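Aac(6')-Ii (Enterococcus faecium, PDB 1N71) transfers an acetyl group from acetyl-coenzyme A to the 6'-amino group of aminoglycoside antibiotics, which makes it a resistance enzyme. Local coordinates at residues D52-A62 / L73-R82; G104-L114 / K166-I176. One frame throughout, in Å; residues are numbered along the deposited sequence.

In the fold
The chain enters the sheet through strand 2-5, passes helices 11-24 and 33-40, and adds strand 46-52 before contact 1 closes the short hairpin between strands 55-66 and 70-78. Helix 87-101 then carries the chain over to strand 106-112, parallel to 70-78. Contact 2 closes a much longer loop, holding helices 129-134 and 144-149 and strand 153-158, when strand 168-174 returns beside 106-112. The contacts follow in series, neither nested nor crossed. They join where Leu73 N lies 2.8 Å from Tyr108 O, a probable hydrogen bond between neighbouring strands, and coenzyme A touches both, as expected of a GNAT fold.

Contact 1 of 2, residues D52-A62 / L73-R82; sequences DQDELVGFIGA and LHPLVVESSR. With COA (coenzyme A), chain E.
Phe59 and Val77 form a hydrogen-bonded pair of an antiparallel hairpin in the GNAT fold, with Phe59 N 2.8 Å from Val77 O and Val77 N returning a bond to Phe59 O. Glu79 N to Val57 O continues the ladder. Beyond Ile60 the register slips by one residue: Gly61 meets both Pro75, which follows a cis peptide bond, and His74, and this beta bulge adds its extra residue to strand 70-78. On the face shared by Ile60, Leu73 and Leu76, Ile60 CB rests 3.8 Å from Leu76 CD1, while the Ile60 and Leu73 side chains cross at about a right angle and meet through their CD1 methyls. The other methyl of Leu76, CD2, lies 3.7 Å from CEP of coenzyme A, and Val78 N donates to the pantetheine carbonyl O9P at 3.3 Å. Pro75 CD comes to the edge of the Phe59 ring, near its plane, 4.0 Å from CE2. Helix 11-24 covers that side through Leu17, whereas Leu91 and Leu95 of helix 87-101 pack on Ile60. At the hairpin's open end, a type I turn from Glu79 to Arg82 brings the arginine toward Asp52 and Glu55. The Asp52 OD2 to Arg82 NH1 bridge is long; that of Glu55 OE1 to NH2, 3.5 Å, is purely electrostatic, the oxygen lying well off the guanidinium plane. Bent at chi2 (-57°), Arg82 sets one guanidinium face against Val57, with NH1 3.4 Å from CG1.

Contact 2 of 2, residues G104-L114 / K166-I176; sequences GITIYLGTDDL and KPDIWMAKTII. With COA (coenzyme A), chain E.
From Thr106 opposite Thr174 to Asp112 opposite Asp168, the two strands run antiparallel at 151° in unbroken register, with reciprocal backbone bonds at Ile107/Lys173, Leu109/Met171 and Thr111/Ile169. Lys173 O takes a second donor besides Ile107 N: Thr106 OG1, swung beside its own carbonyl carbon (chi1 179°), donates to it at 2.9 Å from above the carbonyl plane. A water donates to the same Thr106 OG1 at 2.7 Å and bridges to Thr174 OG1, which also bonds Asn160 of the second subunit. Leu109 and Met171 lie side by side, Leu109 CD1 being 3.9 Å from Met171 CB, and both touch Tyr147 of helix 144-149. This ladder belongs to the C-terminal half of the GNAT sheet, and its first strand borders the cofactor: the thiol sulfur S1P of coenzyme A is 3.6 Å from Gly110 O and equally far from Thr111 OG1, a hydroxyl that is hydrogen-bonded to His142. The face opposite Leu109, Thr111 and Met171, bearing Trp170 and Asp168, meets the second subunit. Leu109 O approaches the edge of the Trp170 ring in its plane, 3.7 Å from CD1, while that ring stacks on Trp170 of the second subunit. Nearby, the Asp112 and Asp168 carboxylates stack with planes 4° apart, two like charges meeting where Asp168 OD1 lies 3.1 Å from Asp112 OD1. Asp112 OD2 bonds Asn162 ND2, and Asp168 OD2 bonds Tyr66 OH of the second subunit.

Contact 1 of 2, residues D52-A62 / L73-R82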
loop_
_atom_site.group_PDB
_atom_site.type_symbol
_atom_site.label_atom_id
_atom_site.label_comp_id
_atom_site.label_asym_id
_atom_site.label_seq_id
_atom_site.Cartn_x
_atom_site.Cartn_y
_atom_site.Cartn_z
ATOM N N ASP A 52 24.312 11.422 -15.806
ATOM C CA ASP A 52 25.685 11.292 -16.260
ATOM C C ASP A 52 25.823 12.339 -17.354
ATOM O O ASP A 52 25.215 12.217 -18.419
ATOM C CB ASP A 52 25.936 9.896 -16.828
ATOM C CG ASP A 52 27.405 9.633 -17.088
ATOM O OD1 ASP A 52 28.046 10.460 -17.768
ATOM O OD2 ASP A 52 27.919 8.598 -16.615
ATOM N N GLN A 53 26.611 13.373 -17.083
ATOM C CA GLN A 53 26.795 14.457 -18.036
ATOM C C GLN A 53 25.455 15.179 -18.175
ATOM O O GLN A 53 25.159 16.098 -17.409
ATOM N N ASP A 54 24.641 14.744 -19.132
ATOM C CA ASP A 54 23.337 15.353 -19.364
ATOM C C ASP A 54 22.275 14.274 -19.572
ATOM O O ASP A 54 21.117 14.574 -19.860
ATOM C CB ASP A 54 23.399 16.254 -20.600
ATOM N N GLU A 55 22.677 13.018 -19.418
ATOM C CA GLU A 55 21.763 11.897 -19.613
ATOM C C GLU A 55 21.227 11.328 -18.307
ATOM O O GLU A 55 21.988 11.057 -17.380
ATOM C CB GLU A 55 22.466 10.790 -20.407
ATOM C CG GLU A 55 21.746 9.447 -20.409
ATOM C CD GLU A 55 22.442 8.403 -21.276
ATOM O OE1 GLU A 55 23.690 8.372 -21.291
ATOM O OE2 GLU A 55 21.739 7.604 -21.930
ATOM N N LEU A 56 19.910 11.156 -18.243
ATOM C CA LEU A 56 19.266 10.594 -17.059
ATOM C C LEU A 56 19.451 9.083 -17.112
ATOM O O LEU A 56 18.931 8.423 -18.012
ATOM C CB LEU A 56 17.772 10.918 -17.049
ATOM C CG LEU A 56 17.016 10.461 -15.795
ATOM C CD1 LEU A 56 17.411 11.343 -14.623
ATOM C CD2 LEU A 56 15.514 10.533 -16.024
ATOM N N VAL A 57 20.184 8.534 -16.150
ATOM C CA VAL A 57 20.435 7.099 -16.120
ATOM C C VAL A 57 19.700 6.385 -14.986
ATOM O O VAL A 57 19.685 5.154 -14.928
ATOM C CB VAL A 57 21.947 6.807 -15.994
ATOM C CG1 VAL A 57 22.692 7.363 -17.214
ATOM C CG2 VAL A 57 22.490 7.424 -14.714
ATOM N N GLY A 58 19.094 7.156 -14.088
ATOM C CA GLY A 58 18.377 6.559 -12.976
ATOM C C GLY A 58 17.440 7.531 -12.284
ATOM O O GLY A 58 17.675 8.741 -12.266
ATOM N N PHE A 59 16.365 7.003 -11.711
ATOM C CA PHE A 59 15.394 7.845 -11.027
ATOM C C PHE A 59 14.753 7.087 -9.875
ATOM O O PHE A 59 14.520 5.883 -9.970
ATOM C CB PHE A 59 14.296 8.283 -11.996
ATOM C CG PHE A 59 13.238 9.147 -11.366
ATOM C CD1 PHE A 59 13.450 10.513 -11.188
ATOM C CD2 PHE A 59 12.033 8.593 -10.930
ATOM C CE1 PHE A 59 12.479 11.320 -10.586
ATOM C CE2 PHE A 59 11.057 9.383 -10.330
ATOM C CZ PHE A 59 11.279 10.756 -10.156
ATOM N N ILE A 60 14.476 7.801 -8.792
ATOM C CA ILE A 60 13.831 7.204 -7.631
ATOM C C ILE A 60 12.900 8.246 -7.025
ATOM O O ILE A 60 13.191 9.444 -7.046
ATOM C CB ILE A 60 14.867 6.734 -6.575
ATOM C CG1 ILE A 60 14.167 5.891 -5.502
ATOM C CG2 ILE A 60 15.559 7.937 -5.938
ATOM C CD1 ILE A 60 15.118 5.245 -4.506
ATOM N N GLY A 61 11.761 7.795 -6.513
ATOM C CA GLY A 61 10.822 8.721 -5.909
ATOM C C GLY A 61 10.218 8.137 -4.648
ATOM O O GLY A 61 10.368 6.946 -4.375
ATOM N N ALA A 62 9.548 8.977 -3.867
ATOM C CA ALA A 62 8.901 8.516 -2.645
ATOM C C ALA A 62 7.595 9.272 -2.449
ATOM O O ALA A 62 7.520 10.480 -2.691
ATOM C CB ALA A 62 9.818 8.716 -1.443
ATOM N N LEU A 73 8.506 3.943 -1.268
ATOM C CA LEU A 73 9.530 4.118 -2.289
ATOM C C LEU A 73 8.890 3.707 -3.613
ATOM O O LEU A 73 8.470 2.556 -3.783
ATOM C CB LEU A 73 10.743 3.226 -1.975
ATOM C CG LEU A 73 11.972 3.272 -2.897
ATOM C CD1 LEU A 73 13.137 2.570 -2.212
ATOM C CD2 LEU A 73 11.666 2.615 -4.239
ATOM N N HIS A 74 8.797 4.651 -4.543
ATOM C CA HIS A 74 8.195 4.368 -5.841
ATOM C C HIS A 74 8.330 5.562 -6.781
ATOM O O HIS A 74 7.917 6.670 -6.448
ATOM C CB HIS A 74 6.713 4.015 -5.661
ATOM C CG HIS A 74 5.972 3.825 -6.948
ATOM N ND1 HIS A 74 5.549 4.882 -7.727
ATOM C CD2 HIS A 74 5.585 2.702 -7.598
ATOM C CE1 HIS A 74 4.932 4.419 -8.798
ATOM N NE2 HIS A 74 4.940 3.097 -8.745
ATOM N N PRO A 75 8.944 5.355 -7.953
ATOM C CA PRO A 75 9.500 4.077 -8.400
ATOM C C PRO A 75 11.015 4.109 -8.227
ATOM O O PRO A 75 11.564 5.044 -7.638
ATOM C CB PRO A 75 9.120 4.055 -9.865
ATOM C CG PRO A 75 9.406 5.487 -10.256
ATOM C CD PRO A 75 8.851 6.299 -9.082
ATOM N N LEU A 76 11.678 3.075 -8.729
ATOM C CA LEU A 76 13.131 3.003 -8.710
ATOM C C LEU A 76 13.514 2.338 -10.019
ATOM O O LEU A 76 13.177 1.178 -10.262
ATOM C CB LEU A 76 13.666 2.168 -7.543
ATOM C CG LEU A 76 15.190 1.959 -7.601
ATOM C CD1 LEU A 76 15.910 3.312 -7.715
ATOM C CD2 LEU A 76 15.665 1.205 -6.367
ATOM N N VAL A 77 14.203 3.081 -10.871
ATOM C CA VAL A 77 14.613 2.538 -12.151
ATOM C C VAL A 77 15.988 3.056 -12.533
ATOM O O VAL A 77 16.309 4.226 -12.316
ATOM C CB VAL A 77 13.610 2.914 -13.261
ATOM C CG1 VAL A 77 13.514 4.420 -13.381
ATOM C CG2 VAL A 77 14.048 2.304 -14.590
ATOM N N VAL A 78 16.794 2.157 -13.082
ATOM C CA VAL A 78 18.138 2.460 -13.538
ATOM C C VAL A 78 18.215 1.898 -14.954
ATOM O O VAL A 78 17.783 0.771 -15.188
ATOM C CB VAL A 78 19.195 1.751 -12.662
ATOM C CG1 VAL A 78 20.591 1.964 -13.245
ATOM C CG2 VAL A 78 19.122 2.277 -11.233
ATOM N N GLU A 79 18.740 2.673 -15.901
ATOM C CA GLU A 79 18.847 2.174 -17.274
ATOM C C GLU A 79 19.433 0.773 -17.225
ATOM O O GLU A 79 20.448 0.546 -16.570
ATOM C CB GLU A 79 19.759 3.062 -18.119
ATOM C CG GLU A 79 19.279 4.480 -18.287
ATOM C CD GLU A 79 20.079 5.231 -19.332
ATOM O OE1 GLU A 79 21.326 5.189 -19.273
ATOM O OE2 GLU A 79 19.462 5.869 -20.209
ATOM N N SER A 80 18.795 -0.160 -17.922
ATOM C CA SER A 80 19.253 -1.544 -17.930
ATOM C C SER A 80 20.698 -1.678 -18.387
ATOM O O SER A 80 21.346 -2.688 -18.118
ATOM C CB SER A 80 18.348 -2.400 -18.826
ATOM O OG SER A 80 18.437 -1.995 -20.179
ATOM N N SER A 81 21.205 -0.656 -19.072
ATOM C CA SER A 81 22.575 -0.678 -19.562
ATOM C C SER A 81 23.564 -0.030 -18.593
ATOM O O SER A 81 24.761 0.017 -18.867
ATOM C CB SER A 81 22.656 0.017 -20.928
ATOM O OG SER A 81 22.176 1.352 -20.864
ATOM N N ARG A 82 23.074 0.460 -17.458
ATOM C CA ARG A 82 23.951 1.106 -16.484
ATOM C C ARG A 82 23.853 0.486 -15.095
ATOM O O ARG A 82 24.345 1.051 -14.117
ATOM C CB ARG A 82 23.621 2.595 -16.391
ATOM C CG ARG A 82 23.783 3.370 -17.689
ATOM C CD ARG A 82 25.191 3.241 -18.251
ATOM N NE ARG A 82 25.542 4.392 -19.078
ATOM C CZ ARG A 82 25.782 5.608 -18.593
ATOM N NH1 ARG A 82 25.715 5.827 -17.286
ATOM N NH2 ARG A 82 26.081 6.608 -19.414
HETATM N N1A COA E . 19.333 -9.448 -7.228
HETATM C C2A COA E . 20.250 -9.584 -6.253
HETATM N N3A COA E . 21.161 -8.674 -5.838
HETATM C C4A COA E . 21.052 -7.499 -6.549
HETATM C C5A COA E . 20.169 -7.220 -7.568
HETATM C C6A COA E . 19.252 -8.263 -7.916
HETATM N N6A COA E . 18.347 -8.125 -8.881
HETATM N N7A COA E . 20.357 -5.931 -8.045
HETATM C C8A COA E . 21.340 -5.477 -7.324
HETATM N N9A COA E . 21.818 -6.372 -6.396
HETATM C C1B COA E . 22.914 -6.197 -5.432
HETATM C C2B COA E . 24.284 -6.044 -6.098
HETATM O O2B COA E . 24.849 -7.342 -6.319
HETATM C C3B COA E . 25.144 -5.288 -5.090
HETATM O O3B COA E . 25.554 -6.216 -4.071
HETATM P P3B COA E . 27.105 -6.366 -3.654
HETATM O O7A COA E . 27.787 -6.741 -4.916
HETATM O O8A COA E . 27.087 -7.434 -2.624
HETATM O O9A COA E . 27.474 -5.027 -3.133
HETATM C C4B COA E . 24.111 -4.334 -4.474
HETATM O O4B COA E . 22.854 -4.991 -4.677
HETATM C C5B COA E . 24.110 -2.914 -5.058
HETATM O O5B COA E . 23.615 -2.929 -6.403
HETATM P P1A COA E . 23.581 -1.601 -7.320
HETATM O O1A COA E . 24.676 -1.686 -8.310
HETATM O O2A COA E . 23.463 -0.412 -6.446
HETATM O O3A COA E . 22.179 -1.810 -8.074
HETATM P P2A COA E . 21.716 -1.204 -9.490
HETATM O O4A COA E . 21.883 -2.244 -10.526
HETATM O O5A COA E . 22.303 0.136 -9.691
HETATM O O6A COA E . 20.142 -1.010 -9.231
HETATM C CBP COA E . 17.989 -2.138 -9.333
HETATM C CCP COA E . 19.356 -2.071 -8.666
HETATM C CDP COA E . 17.236 -3.347 -8.761
HETATM C CEP COA E . 17.208 -0.829 -9.011
HETATM C CAP COA E . 18.208 -2.294 -10.900
HETATM O OAP COA E . 18.885 -3.512 -11.224
HETATM C C9P COA E . 16.913 -2.113 -11.712
HETATM O O9P COA E . 16.688 -1.045 -12.297
HETATM N N8P COA E . 16.076 -3.159 -11.736
HETATM C C7P COA E . 14.799 -3.204 -12.439
HETATM C C6P COA E . 13.699 -2.428 -11.719
HETATM C C5P COA E . 13.077 -3.190 -10.563
HETATM O O5P COA E . 12.662 -4.345 -10.721
HETATM N N4P COA E . 13.009 -2.535 -9.395
HETATM C C3P COA E . 12.446 -3.074 -8.152
HETATM C C2P COA E . 11.377 -2.165 -7.567
HETATM S S1P COA E . 9.904 -3.053 -7.028
#

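Contact 2 of 2, residues G104-L114 / K166-I176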
loop_
_atom_site.group_PDB
_atom_site.type_symbol
_atom_site.label_atom_id
_atom_site.label_comp_id
_atom_site.label_asym_id
_atom_site.label_seq_id
_atom_site.Cartn_x
_atom_site.Cartn_y
_atom_site.Cartn_z
ATOM N N GLY A 104 10.443 12.082 8.094
ATOM C CA GLY A 104 10.101 10.697 7.817
ATOM C C GLY A 104 10.798 9.717 8.743
ATOM O O GLY A 104 11.938 9.937 9.157
ATOM N N ILE A 105 10.111 8.621 9.054
ATOM C CA ILE A 105 10.631 7.588 9.943
ATOM C C ILE A 105 10.926 6.290 9.197
ATOM O O ILE A 105 11.950 5.644 9.416
ATOM C CB ILE A 105 9.597 7.230 11.039
ATOM C CG1 ILE A 105 9.188 8.481 11.817
ATOM C CG2 ILE A 105 10.167 6.170 11.956
ATOM C CD1 ILE A 105 8.173 8.202 12.903
ATOM N N THR A 106 10.008 5.899 8.327
ATOM C CA THR A 106 10.175 4.652 7.601
ATOM C C THR A 106 9.788 4.746 6.136
ATOM O O THR A 106 8.931 5.537 5.742
ATOM C CB THR A 106 9.333 3.532 8.234
ATOM O OG1 THR A 106 9.504 2.320 7.483
ATOM C CG2 THR A 106 7.866 3.899 8.209
ATOM N N ILE A 107 10.436 3.908 5.341
ATOM C CA ILE A 107 10.188 3.831 3.918
ATOM C C ILE A 107 9.868 2.374 3.655
ATOM O O ILE A 107 10.570 1.489 4.140
ATOM C CB ILE A 107 11.443 4.220 3.106
ATOM C CG1 ILE A 107 11.777 5.698 3.339
ATOM C CG2 ILE A 107 11.211 3.948 1.615
ATOM C CD1 ILE A 107 13.034 6.163 2.599
ATOM N N TYR A 108 8.800 2.126 2.913
ATOM C CA TYR A 108 8.425 0.761 2.583
ATOM C C TYR A 108 8.190 0.688 1.084
ATOM O O TYR A 108 8.045 1.710 0.419
ATOM C CB TYR A 108 7.158 0.342 3.332
ATOM C CG TYR A 108 5.909 1.027 2.843
ATOM C CD1 TYR A 108 5.606 2.336 3.231
ATOM C CD2 TYR A 108 5.031 0.372 1.980
ATOM C CE1 TYR A 108 4.457 2.970 2.772
ATOM C CE2 TYR A 108 3.882 0.999 1.512
ATOM C CZ TYR A 108 3.601 2.294 1.913
ATOM O OH TYR A 108 2.462 2.908 1.455
ATOM N N LEU A 109 8.149 -0.527 0.558
ATOM C CA LEU A 109 7.962 -0.732 -0.867
ATOM C C LEU A 109 7.360 -2.101 -1.116
ATOM O O LEU A 109 7.363 -2.968 -0.239
ATOM C CB LEU A 109 9.317 -0.636 -1.579
ATOM C CG LEU A 109 10.358 -1.651 -1.081
ATOM C CD1 LEU A 109 10.235 -2.957 -1.868
ATOM C CD2 LEU A 109 11.758 -1.078 -1.238
ATOM N N GLY A 110 6.826 -2.277 -2.316
ATOM C CA GLY A 110 6.257 -3.550 -2.697
ATOM C C GLY A 110 6.980 -4.004 -3.951
ATOM O O GLY A 110 6.991 -3.290 -4.957
ATOM N N THR A 111 7.621 -5.167 -3.890
ATOM C CA THR A 111 8.321 -5.706 -5.047
ATOM C C THR A 111 7.631 -7.023 -5.395
ATOM O O THR A 111 7.643 -7.971 -4.614
ATOM C CB THR A 111 9.831 -5.927 -4.752
ATOM O OG1 THR A 111 10.480 -6.435 -5.923
ATOM C CG2 THR A 111 10.032 -6.900 -3.600
ATOM N N ASP A 112 7.014 -7.069 -6.569
ATOM C CA ASP A 112 6.278 -8.252 -6.989
ATOM C C ASP A 112 7.149 -9.375 -7.540
ATOM O O ASP A 112 8.275 -9.152 -7.969
ATOM C CB ASP A 112 5.222 -7.853 -8.023
ATOM C CG ASP A 112 4.329 -6.719 -7.536
ATOM O OD1 ASP A 112 4.787 -5.550 -7.528
ATOM O OD2 ASP A 112 3.173 -6.995 -7.148
ATOM N N ASP A 113 6.617 -10.591 -7.493
ATOM C CA ASP A 113 7.309 -11.768 -8.003
ATOM C C ASP A 113 6.318 -12.421 -8.963
ATOM O O ASP A 113 5.491 -13.234 -8.557
ATOM C CB ASP A 113 7.658 -12.731 -6.863
ATOM C CG ASP A 113 8.503 -13.908 -7.330
ATOM O OD1 ASP A 113 8.746 -14.021 -8.553
ATOM O OD2 ASP A 113 8.926 -14.718 -6.482
ATOM N N LEU A 114 6.404 -12.044 -10.236
ATOM C CA LEU A 114 5.498 -12.558 -11.262
ATOM C C LEU A 114 6.013 -13.775 -12.024
ATOM O O LEU A 114 5.224 -14.504 -12.622
ATOM C CB LEU A 114 5.185 -11.457 -12.278
ATOM C CG LEU A 114 4.899 -10.054 -11.744
ATOM C CD1 LEU A 114 4.711 -9.107 -12.924
ATOM C CD2 LEU A 114 3.664 -10.072 -10.852
ATOM N N LYS A 166 1.507 -15.343 -7.475
ATOM C CA LYS A 166 2.316 -14.249 -8.013
ATOM C C LYS A 166 2.074 -13.119 -7.017
ATOM O O LYS A 166 1.362 -12.152 -7.293
ATOM C CB LYS A 166 1.826 -13.857 -9.404
ATOM C CG LYS A 166 2.005 -14.968 -10.432
ATOM C CD LYS A 166 1.528 -14.546 -11.810
ATOM C CE LYS A 166 1.797 -15.643 -12.828
ATOM N NZ LYS A 166 1.357 -15.251 -14.197
ATOM N N PRO A 167 2.680 -13.237 -5.831
ATOM C CA PRO A 167 2.551 -12.271 -4.743
ATOM C C PRO A 167 3.329 -10.976 -4.866
ATOM O O PRO A 167 4.182 -10.819 -5.737
ATOM C CB PRO A 167 3.033 -13.071 -3.549
ATOM C CG PRO A 167 4.236 -13.770 -4.148
ATOM C CD PRO A 167 3.696 -14.257 -5.500
ATOM N N ASP A 168 3.001 -10.042 -3.980
ATOM C CA ASP A 168 3.734 -8.795 -3.895
ATOM C C ASP A 168 4.481 -9.012 -2.586
ATOM O O ASP A 168 3.946 -9.621 -1.656
ATOM C CB ASP A 168 2.801 -7.580 -3.787
ATOM C CG ASP A 168 3.549 -6.254 -3.968
ATOM O OD1 ASP A 168 4.686 -6.279 -4.482
ATOM O OD2 ASP A 168 2.999 -5.188 -3.611
ATOM N N ILE A 169 5.727 -8.562 -2.526
ATOM C CA ILE A 169 6.535 -8.717 -1.326
ATOM C C ILE A 169 6.742 -7.330 -0.726
ATOM O O ILE A 169 7.277 -6.448 -1.395
ATOM C CB ILE A 169 7.907 -9.324 -1.668
ATOM C CG1 ILE A 169 7.716 -10.698 -2.326
ATOM C CG2 ILE A 169 8.753 -9.441 -0.409
ATOM C CD1 ILE A 169 8.993 -11.294 -2.932
ATOM N N TRP A 170 6.311 -7.141 0.520
ATOM C CA TRP A 170 6.448 -5.852 1.198
ATOM C C TRP A 170 7.732 -5.786 2.017
ATOM O O TRP A 170 7.987 -6.649 2.854
ATOM C CB TRP A 170 5.261 -5.600 2.135
ATOM C CG TRP A 170 4.015 -5.119 1.465
ATOM C CD1 TRP A 170 3.882 -4.017 0.664
ATOM C CD2 TRP A 170 2.701 -5.677 1.600
ATOM N NE1 TRP A 170 2.567 -3.852 0.299
ATOM C CE2 TRP A 170 1.820 -4.857 0.859
ATOM C CE3 TRP A 170 2.182 -6.788 2.278
ATOM C CZ2 TRP A 170 0.448 -5.113 0.775
ATOM C CZ3 TRP A 170 0.814 -7.043 2.197
ATOM C CH2 TRP A 170 -0.036 -6.206 1.449
ATOM N N MET A 171 8.527 -4.747 1.781
ATOM C CA MET A 171 9.778 -4.555 2.495
ATOM C C MET A 171 9.794 -3.169 3.137
ATOM O O MET A 171 9.181 -2.231 2.629
ATOM C CB MET A 171 10.952 -4.704 1.535
ATOM C CG MET A 171 10.952 -6.037 0.798
ATOM S SD MET A 171 12.438 -6.310 -0.147
ATOM C CE MET A 171 13.644 -6.464 1.162
ATOM N N ALA A 172 10.502 -3.035 4.250
ATOM C CA ALA A 172 10.540 -1.750 4.927
ATOM C C ALA A 172 11.829 -1.541 5.693
ATOM O O ALA A 172 12.542 -2.493 6.031
ATOM C CB ALA A 172 9.344 -1.633 5.871
ATOM N N LYS A 173 12.119 -0.278 5.958
ATOM C CA LYS A 173 13.307 0.102 6.695
ATOM C C LYS A 173 12.993 1.375 7.466
ATOM O O LYS A 173 12.330 2.275 6.953
ATOM C CB LYS A 173 14.472 0.359 5.729
ATOM C CG LYS A 173 15.764 0.817 6.406
ATOM C CD LYS A 173 16.854 1.125 5.375
ATOM C CE LYS A 173 18.146 1.579 6.035
ATOM N NZ LYS A 173 19.194 1.941 5.021
ATOM N N THR A 174 13.422 1.428 8.719
ATOM C CA THR A 174 13.234 2.628 9.516
ATOM C C THR A 174 14.580 3.315 9.298
ATOM O O THR A 174 15.635 2.740 9.568
ATOM C CB THR A 174 12.962 2.271 10.979
ATOM O OG1 THR A 174 11.595 1.842 11.097
ATOM C CG2 THR A 174 13.199 3.461 11.882
ATOM N N ILE A 175 14.535 4.539 8.789
ATOM C CA ILE A 175 15.753 5.250 8.414
ATOM C C ILE A 175 16.489 6.160 9.388
ATOM O O ILE A 175 17.500 6.757 9.023
ATOM C CB ILE A 175 15.492 6.039 7.122
ATOM C CG1 ILE A 175 14.384 7.073 7.358
ATOM C CG2 ILE A 175 15.059 5.072 6.020
ATOM C CD1 ILE A 175 14.068 7.915 6.147
ATOM N N ILE A 176 16.002 6.275 10.614
ATOM C CA ILE A 176 16.671 7.117 11.593
ATOM C C ILE A 176 16.751 6.393 12.924
ATOM O O ILE A 176 16.047 5.404 13.149
ATOM C CB ILE A 176 15.926 8.456 11.803
ATOM C CG1 ILE A 176 14.491 8.190 12.257
ATOM C CG2 ILE A 176 15.943 9.274 10.513
ATOM C CD1 ILE A 176 13.712 9.451 12.603
HETATM N N1A COA E . 19.333 -9.448 -7.228
HETATM C C2A COA E . 20.250 -9.584 -6.253
HETATM N N3A COA E . 21.161 -8.674 -5.838
HETATM C C4A COA E . 21.052 -7.499 -6.549
HETATM C C5A COA E . 20.169 -7.220 -7.568
HETATM C C6A COA E . 19.252 -8.263 -7.916
HETATM N N6A COA E . 18.347 -8.125 -8.881
HETATM N N7A COA E . 20.357 -5.931 -8.045
HETATM C C8A COA E . 21.340 -5.477 -7.324
HETATM N N9A COA E . 21.818 -6.372 -6.396
HETATM C C1B COA E . 22.914 -6.197 -5.432
HETATM C C2B COA E . 24.284 -6.044 -6.098
HETATM O O2B COA E . 24.849 -7.342 -6.319
HETATM C C3B COA E . 25.144 -5.288 -5.090
HETATM O O3B COA E . 25.554 -6.216 -4.071
HETATM P P3B COA E . 27.105 -6.366 -3.654
HETATM O O7A COA E . 27.787 -6.741 -4.916
HETATM O O8A COA E . 27.087 -7.434 -2.624
HETATM O O9A COA E . 27.474 -5.027 -3.133
HETATM C C4B COA E . 24.111 -4.334 -4.474
HETATM O O4B COA E . 22.854 -4.991 -4.677
HETATM C C5B COA E . 24.110 -2.914 -5.058
HETATM O O5B COA E . 23.615 -2.929 -6.403
HETATM P P1A COA E . 23.581 -1.601 -7.320
HETATM O O1A COA E . 24.676 -1.686 -8.310
HETATM O O2A COA E . 23.463 -0.412 -6.446
HETATM O O3A COA E . 22.179 -1.810 -8.074
HETATM P P2A COA E . 21.716 -1.204 -9.490
HETATM O O4A COA E . 21.883 -2.244 -10.526
HETATM O O5A COA E . 22.303 0.136 -9.691
HETATM O O6A COA E . 20.142 -1.010 -9.231
HETATM C CBP COA E . 17.989 -2.138 -9.333
HETATM C CCP COA E . 19.356 -2.071 -8.666
HETATM C CDP COA E . 17.236 -3.347 -8.761
HETATM C CEP COA E . 17.208 -0.829 -9.011
HETATM C CAP COA E . 18.208 -2.294 -10.900
HETATM O OAP COA E . 18.885 -3.512 -11.224
HETATM C C9P COA E . 16.913 -2.113 -11.712
HETATM O O9P COA E . 16.688 -1.045 -12.297
HETATM N N8P COA E . 16.076 -3.159 -11.736
HETATM C C7P COA E . 14.799 -3.204 -12.439
HETATM C C6P COA E . 13.699 -2.428 -11.719
HETATM C C5P COA E . 13.077 -3.190 -10.563
HETATM O O5P COA E . 12.662 -4.345 -10.721
HETATM N N4P COA E . 13.009 -2.535 -9.395
HETATM C C3P COA E . 12.446 -3.074 -8.152
HETATM C C2P COA E . 11.377 -2.165 -7.567
HETATM S S1P COA E . 9.904 -3.053 -7.028
HETATM O O HOH W 1 9.523 0.307 9.248
#